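PDB 1J3N: 3-oxoacyl-(acyl-carrier protein) synthase II from Thermus thermophilus, which catalyses the condensation step of fatty acid elongation, joining a growing acyl chain to malonyl-ACP to give a 3-oxoacyl-ACP. Local coordinates for residues G57-R62 / A78-L83; A171-Q176 / L285-I290. All blocks are in the same frame, centred on the assembly; numbering follows the deposited sequence.

Contact 1 (G57-R62 / A78-L83); sequences GAYLDR and AAQLAL
Tyr59 carries this contact from the loop side, bringing its ring up to Gln80 and Leu81 of helix 70-86, a helix of the N-terminal half of the thiolase fold. The loop 57-62, between strand 48-50 and the short helix 62-65, thus rests on the helix at the surface of the chain. Within the loop, the guanidinium of Arg62 folds back over Gly57, whose CA lies 3.4 Å above the centre of its plane, and Arg62 also pairs with Asp55. At Tyr59 the chain meets the helix. With CG anti to the carbonyl carbon (chi1 -66°), the ring reaches over to the helix, where CE1 of Tyr59 lies 3.8 Å from CD2 of Leu81. Gln80 comes to the ring edge, its NE2 near the ring plane and 3.9 Å from CD1 of Tyr59, the amide turned 71° from the ring. Leu81 CD2 would probably lose its aromatic neighbour, and a gap would open between loop and helix, with an alanine here in place of Tyr59. The polar end of Gln80 is held elsewhere: NE2 donates to Glu84, and OE1 accepts from NH1 of Arg147 in helix 139-148. Arg147 serves a second acceptor through NH2, which gives a weak bond to Tyr59 O; the two oxygens, Tyr59 O and Gln80 OE1, are 3.4 Å apart and do not bond each other.

Contact 2 (A171-Q176 / L285-I290); sequences ALRMIQ and LKDAGI
Arg173 and Asp287 join two helices through a salt bridge that is long and weak in its individual bonds. NH2 of Arg173 donates to both carboxylate oxygens, 3.2 Å to OD1 of Asp287 and 3.3 Å to OD2, and both bonds are well off straight. The carboxylate stands at the edge of the guanidinium, with its plane almost perpendicular (88°), so one nitrogen is shared between two oxygens instead of two nitrogens each meeting one. The carboxylate is held more firmly by the backbone N of Phe258, which donates to OD2, than by Arg173. A straighter bond fixes the rotation of the arginine head: NH1 of Arg173 donates a hydrogen bond to OE1 of Gln176, 2.8 Å away, on a carbonyl lone pair and in the guanidinium plane. A water links the groups, accepting from NE2 of Gln176 at 3.1 Å and weakly from NH1 of Arg173, and donating to OD2 of Asp287 at 3.0 Å. The bend at chi2 of Arg173 (-52°) carries its head round toward Gln176 and Asp287. NH2 of Arg173 also pairs with Glu179 of the second subunit, whose Leu177 packs on the arginine too. Beyond the polar groups, Leu172 and Arg173 touch Phe258 and Ala288 touches Val256, two residues of strand 253-262. Helix 275-288 ends in a Schellman motif at Gly289, where phi is positive. Helices from the two halves of the chain, joined beside strand 253-262 and close to the subunit interface, are in keeping with the duplicated thiolase fold of this dimeric condensing enzyme.

Neither contact lies deep in the core: both centres are about 19 Å from the centre of the chain, and their own centres are about 30 Å apart, with nearest atoms about 12 Å apart. They share no helix, yet helices 70-86 and 163-176 both pack on strands 182-189 and 232-240. Contact 1 is a surface contact within the N-terminal half of the synthase, where a loop leans on a helix through an aromatic ring met by a leucine methyl and, at its edge, a glutamine amide, while arginine and glutamate outside it take up the polar ends. Contact 2 is partly buried and joins the N- and C-terminal halves by charge and water, with the second subunit adding another carboxylate.

Contact 1 (G57-R62 / A78-L83)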
loop_
_atom_site.group_PDB
_atom_site.type_symbol
_atom_site.label_atom_id
_atom_site.label_comp_id
_atom_site.label_asym_id
_atom_site.label_seq_id
_atom_site.Cartn_x
_atom_site.Cartn_y
_atom_site.Cartn_z
ATOM N N GLY A 57 -5.366 0.594 26.811
ATOM C CA GLY A 57 -4.815 -0.173 27.915
ATOM C C GLY A 57 -5.702 -1.351 28.273
ATOM O O GLY A 57 -5.265 -2.292 28.938
ATOM N N ALA A 58 -6.952 -1.307 27.824
ATOM C CA ALA A 58 -7.895 -2.387 28.098
ATOM C C ALA A 58 -7.703 -3.537 27.110
ATOM O O ALA A 58 -8.227 -4.635 27.311
ATOM C CB ALA A 58 -9.339 -1.861 28.024
ATOM N N TYR A 59 -6.949 -3.282 26.045
ATOM C CA TYR A 59 -6.698 -4.296 25.024
ATOM C C TYR A 59 -5.233 -4.692 24.922
ATOM O O TYR A 59 -4.915 -5.869 24.740
ATOM C CB TYR A 59 -7.179 -3.791 23.660
ATOM C CG TYR A 59 -8.672 -3.623 23.589
ATOM C CD1 TYR A 59 -9.497 -4.697 23.249
ATOM C CD2 TYR A 59 -9.272 -2.405 23.913
ATOM C CE1 TYR A 59 -10.885 -4.564 23.237
ATOM C CE2 TYR A 59 -10.654 -2.263 23.906
ATOM C CZ TYR A 59 -11.453 -3.346 23.570
ATOM O OH TYR A 59 -12.821 -3.217 23.586
ATOM N N LEU A 60 -4.347 -3.707 25.043
ATOM C CA LEU A 60 -2.914 -3.947 24.938
ATOM C C LEU A 60 -2.195 -3.676 26.257
ATOM O O LEU A 60 -2.762 -3.085 27.175
ATOM C CB LEU A 60 -2.328 -3.048 23.845
ATOM C CG LEU A 60 -3.196 -2.889 22.593
ATOM C CD1 LEU A 60 -2.512 -1.971 21.598
ATOM C CD2 LEU A 60 -3.456 -4.252 21.980
ATOM N N ASP A 61 -0.946 -4.118 26.349
ATOM C CA ASP A 61 -0.146 -3.893 27.551
ATOM C C ASP A 61 0.207 -2.413 27.544
ATOM O O ASP A 61 0.934 -1.958 26.667
ATOM C CB ASP A 61 1.137 -4.726 27.501
ATOM C CG ASP A 61 0.865 -6.205 27.319
ATOM O OD1 ASP A 61 0.323 -6.832 28.256
ATOM O OD2 ASP A 61 1.188 -6.740 26.235
ATOM N N ARG A 62 -0.309 -1.662 28.511
ATOM C CA ARG A 62 -0.048 -0.227 28.578
ATOM C C ARG A 62 1.428 0.140 28.444
ATOM O O ARG A 62 1.764 1.238 28.000
ATOM C CB ARG A 62 -0.605 0.355 29.882
ATOM C CG ARG A 62 -2.124 0.370 29.954
ATOM C CD ARG A 62 -2.618 1.149 31.166
ATOM N NE ARG A 62 -4.069 1.316 31.162
ATOM C CZ ARG A 62 -4.939 0.317 31.278
ATOM N NH1 ARG A 62 -4.506 -0.930 31.408
ATOM N NH2 ARG A 62 -6.243 0.564 31.261
ATOM N N ALA A 78 -8.953 -3.490 16.695
ATOM C CA ALA A 78 -9.953 -4.005 15.758
ATOM C C ALA A 78 -9.677 -5.462 15.409
ATOM O O ALA A 78 -10.601 -6.264 15.295
ATOM C CB ALA A 78 -9.985 -3.158 14.489
ATOM N N ALA A 79 -8.405 -5.805 15.239
ATOM C CA ALA A 79 -8.034 -7.179 14.919
ATOM C C ALA A 79 -8.411 -8.111 16.066
ATOM O O ALA A 79 -8.901 -9.215 15.829
ATOM C CB ALA A 79 -6.527 -7.270 14.626
ATOM N N GLN A 80 -8.184 -7.680 17.308
ATOM C CA GLN A 80 -8.543 -8.504 18.466
ATOM C C GLN A 80 -10.059 -8.699 18.483
ATOM O O GLN A 80 -10.553 -9.820 18.627
ATOM C CB GLN A 80 -8.089 -7.846 19.777
ATOM C CG GLN A 80 -8.273 -8.745 21.006
ATOM C CD GLN A 80 -7.689 -8.153 22.282
ATOM O OE1 GLN A 80 -6.663 -7.472 22.255
ATOM N NE2 GLN A 80 -8.334 -8.430 23.410
ATOM N N LEU A 81 -10.795 -7.602 18.332
ATOM C CA LEU A 81 -12.253 -7.661 18.304
ATOM C C LEU A 81 -12.711 -8.584 17.171
ATOM O O LEU A 81 -13.672 -9.342 17.318
ATOM C CB LEU A 81 -12.840 -6.259 18.099
ATOM C CG LEU A 81 -12.606 -5.191 19.181
ATOM C CD1 LEU A 81 -13.224 -3.876 18.740
ATOM C CD2 LEU A 81 -13.215 -5.641 20.498
ATOM N N ALA A 82 -12.014 -8.522 16.039
ATOM C CA ALA A 82 -12.359 -9.347 14.881
ATOM C C ALA A 82 -12.184 -10.838 15.185
ATOM O O ALA A 82 -13.084 -11.649 14.935
ATOM C CB ALA A 82 -11.496 -8.954 13.690
ATOM N N LEU A 83 -11.021 -11.195 15.719
ATOM C CA LEU A 83 -10.743 -12.581 16.057
ATOM C C LEU A 83 -11.730 -13.079 17.099
ATOM O O LEU A 83 -12.214 -14.209 17.015
ATOM C CB LEU A 83 -9.321 -12.719 16.592
ATOM C CG LEU A 83 -8.197 -12.599 15.568
ATOM C CD1 LEU A 83 -6.859 -12.652 16.299
ATOM C CD2 LEU A 83 -8.303 -13.743 14.555
#

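Contact 2 (A171-Q176 / L285-I290)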
loop_
_atom_site.group_PDB
_atom_site.type_symbol
_atom_site.label_atom_id
_atom_site.label_comp_id
_atom_site.label_asym_id
_atom_site.label_seq_id
_atom_site.Cartn_x
_atom_site.Cartn_y
_atom_site.Cartn_z
ATOM N N ALA A 171 -7.210 -9.067 -0.163
ATOM C CA ALA A 171 -7.157 -10.230 0.726
ATOM C C ALA A 171 -8.031 -11.287 0.076
ATOM O O ALA A 171 -7.741 -12.477 0.143
ATOM C CB ALA A 171 -7.699 -9.880 2.119
ATOM N N LEU A 172 -9.114 -10.836 -0.551
ATOM C CA LEU A 172 -10.010 -11.741 -1.263
ATOM C C LEU A 172 -9.173 -12.525 -2.264
ATOM O O LEU A 172 -9.260 -13.751 -2.334
ATOM C CB LEU A 172 -11.082 -10.952 -2.024
ATOM C CG LEU A 172 -11.904 -11.725 -3.068
ATOM C CD1 LEU A 172 -12.815 -12.744 -2.384
ATOM C CD2 LEU A 172 -12.737 -10.744 -3.882
ATOM N N ARG A 173 -8.355 -11.806 -3.028
ATOM C CA ARG A 173 -7.503 -12.422 -4.048
ATOM C C ARG A 173 -6.505 -13.396 -3.450
ATOM O O ARG A 173 -6.289 -14.476 -3.975
ATOM C CB ARG A 173 -6.749 -11.345 -4.831
ATOM C CG ARG A 173 -7.650 -10.421 -5.619
ATOM C CD ARG A 173 -8.624 -11.184 -6.517
ATOM N NE ARG A 173 -9.336 -10.271 -7.408
ATOM C CZ ARG A 173 -10.583 -10.447 -7.831
ATOM N NH1 ARG A 173 -11.281 -11.510 -7.445
ATOM N NH2 ARG A 173 -11.139 -9.555 -8.642
ATOM N N MET A 174 -5.895 -12.977 -2.348
ATOM C CA MET A 174 -4.922 -13.764 -1.618
ATOM C C MET A 174 -5.495 -15.141 -1.251
ATOM O O MET A 174 -4.809 -16.161 -1.357
ATOM C CB MET A 174 -4.543 -12.990 -0.359
ATOM C CG MET A 174 -3.226 -13.335 0.288
ATOM S SD MET A 174 -3.017 -12.212 1.712
ATOM C CE MET A 174 -2.335 -10.782 0.935
ATOM N N ILE A 175 -6.745 -15.176 -0.800
ATOM C CA ILE A 175 -7.356 -16.455 -0.440
ATOM C C ILE A 175 -7.788 -17.223 -1.700
ATOM O O ILE A 175 -7.572 -18.426 -1.796
ATOM C CB ILE A 175 -8.579 -16.260 0.514
ATOM C CG1 ILE A 175 -8.127 -15.555 1.806
ATOM C CG2 ILE A 175 -9.188 -17.612 0.860
ATOM C CD1 ILE A 175 -9.252 -15.240 2.779
ATOM N N GLN A 176 -8.388 -16.530 -2.667
ATOM C CA GLN A 176 -8.820 -17.185 -3.908
ATOM C C GLN A 176 -7.638 -17.833 -4.631
ATOM O O GLN A 176 -7.776 -18.892 -5.244
ATOM C CB GLN A 176 -9.469 -16.183 -4.866
ATOM C CG GLN A 176 -10.746 -15.526 -4.376
ATOM C CD GLN A 176 -11.318 -14.569 -5.408
ATOM O OE1 GLN A 176 -10.607 -13.710 -5.930
ATOM N NE2 GLN A 176 -12.610 -14.709 -5.705
ATOM N N LEU A 285 -19.550 -5.939 -10.434
ATOM C CA LEU A 285 -20.676 -6.771 -10.835
ATOM C C LEU A 285 -20.179 -7.906 -11.727
ATOM O O LEU A 285 -20.532 -9.063 -11.517
ATOM C CB LEU A 285 -21.731 -5.938 -11.575
ATOM C CG LEU A 285 -22.485 -4.910 -10.718
ATOM C CD1 LEU A 285 -23.408 -4.077 -11.601
ATOM C CD2 LEU A 285 -23.274 -5.620 -9.633
ATOM N N LYS A 286 -19.360 -7.569 -12.719
ATOM C CA LYS A 286 -18.795 -8.563 -13.633
ATOM C C LYS A 286 -17.980 -9.609 -12.867
ATOM O O LYS A 286 -18.122 -10.808 -13.096
ATOM C CB LYS A 286 -17.892 -7.877 -14.671
ATOM C CG LYS A 286 -18.628 -7.005 -15.694
ATOM C CD LYS A 286 -17.645 -6.219 -16.570
ATOM C CE LYS A 286 -18.340 -5.491 -17.724
ATOM N NZ LYS A 286 -19.339 -4.472 -17.284
ATOM N N ASP A 287 -17.123 -9.149 -11.962
ATOM C CA ASP A 287 -16.293 -10.054 -11.164
ATOM C C ASP A 287 -17.155 -11.014 -10.315
ATOM O O ASP A 287 -16.824 -12.195 -10.168
ATOM C CB ASP A 287 -15.354 -9.229 -10.267
ATOM C CG ASP A 287 -14.404 -10.091 -9.456
ATOM O OD1 ASP A 287 -13.673 -10.907 -10.056
ATOM O OD2 ASP A 287 -14.385 -9.945 -8.215
ATOM N N ALA A 288 -18.266 -10.518 -9.774
ATOM C CA ALA A 288 -19.148 -11.358 -8.961
ATOM C C ALA A 288 -20.103 -12.181 -9.827
ATOM O O ALA A 288 -20.792 -13.077 -9.337
ATOM C CB ALA A 288 -19.938 -10.502 -7.998
ATOM N N GLY A 289 -20.148 -11.865 -11.115
ATOM C CA GLY A 289 -21.008 -12.598 -12.026
ATOM C C GLY A 289 -22.488 -12.325 -11.870
ATOM O O GLY A 289 -23.305 -13.214 -12.094
ATOM N N ILE A 290 -22.846 -11.103 -11.489
ATOM C CA ILE A 290 -24.254 -10.757 -11.325
ATOM C C ILE A 290 -24.637 -9.544 -12.160
ATOM O O ILE A 290 -23.780 -8.762 -12.578
ATOM C CB ILE A 290 -24.615 -10.472 -9.842
ATOM C CG1 ILE A 290 -24.045 -9.123 -9.404
ATOM C CG2 ILE A 290 -24.085 -11.590 -8.958
ATOM C CD1 ILE A 290 -22.554 -9.068 -9.392
HETATM O O HOH W 1 -14.554 -12.694 -7.115
#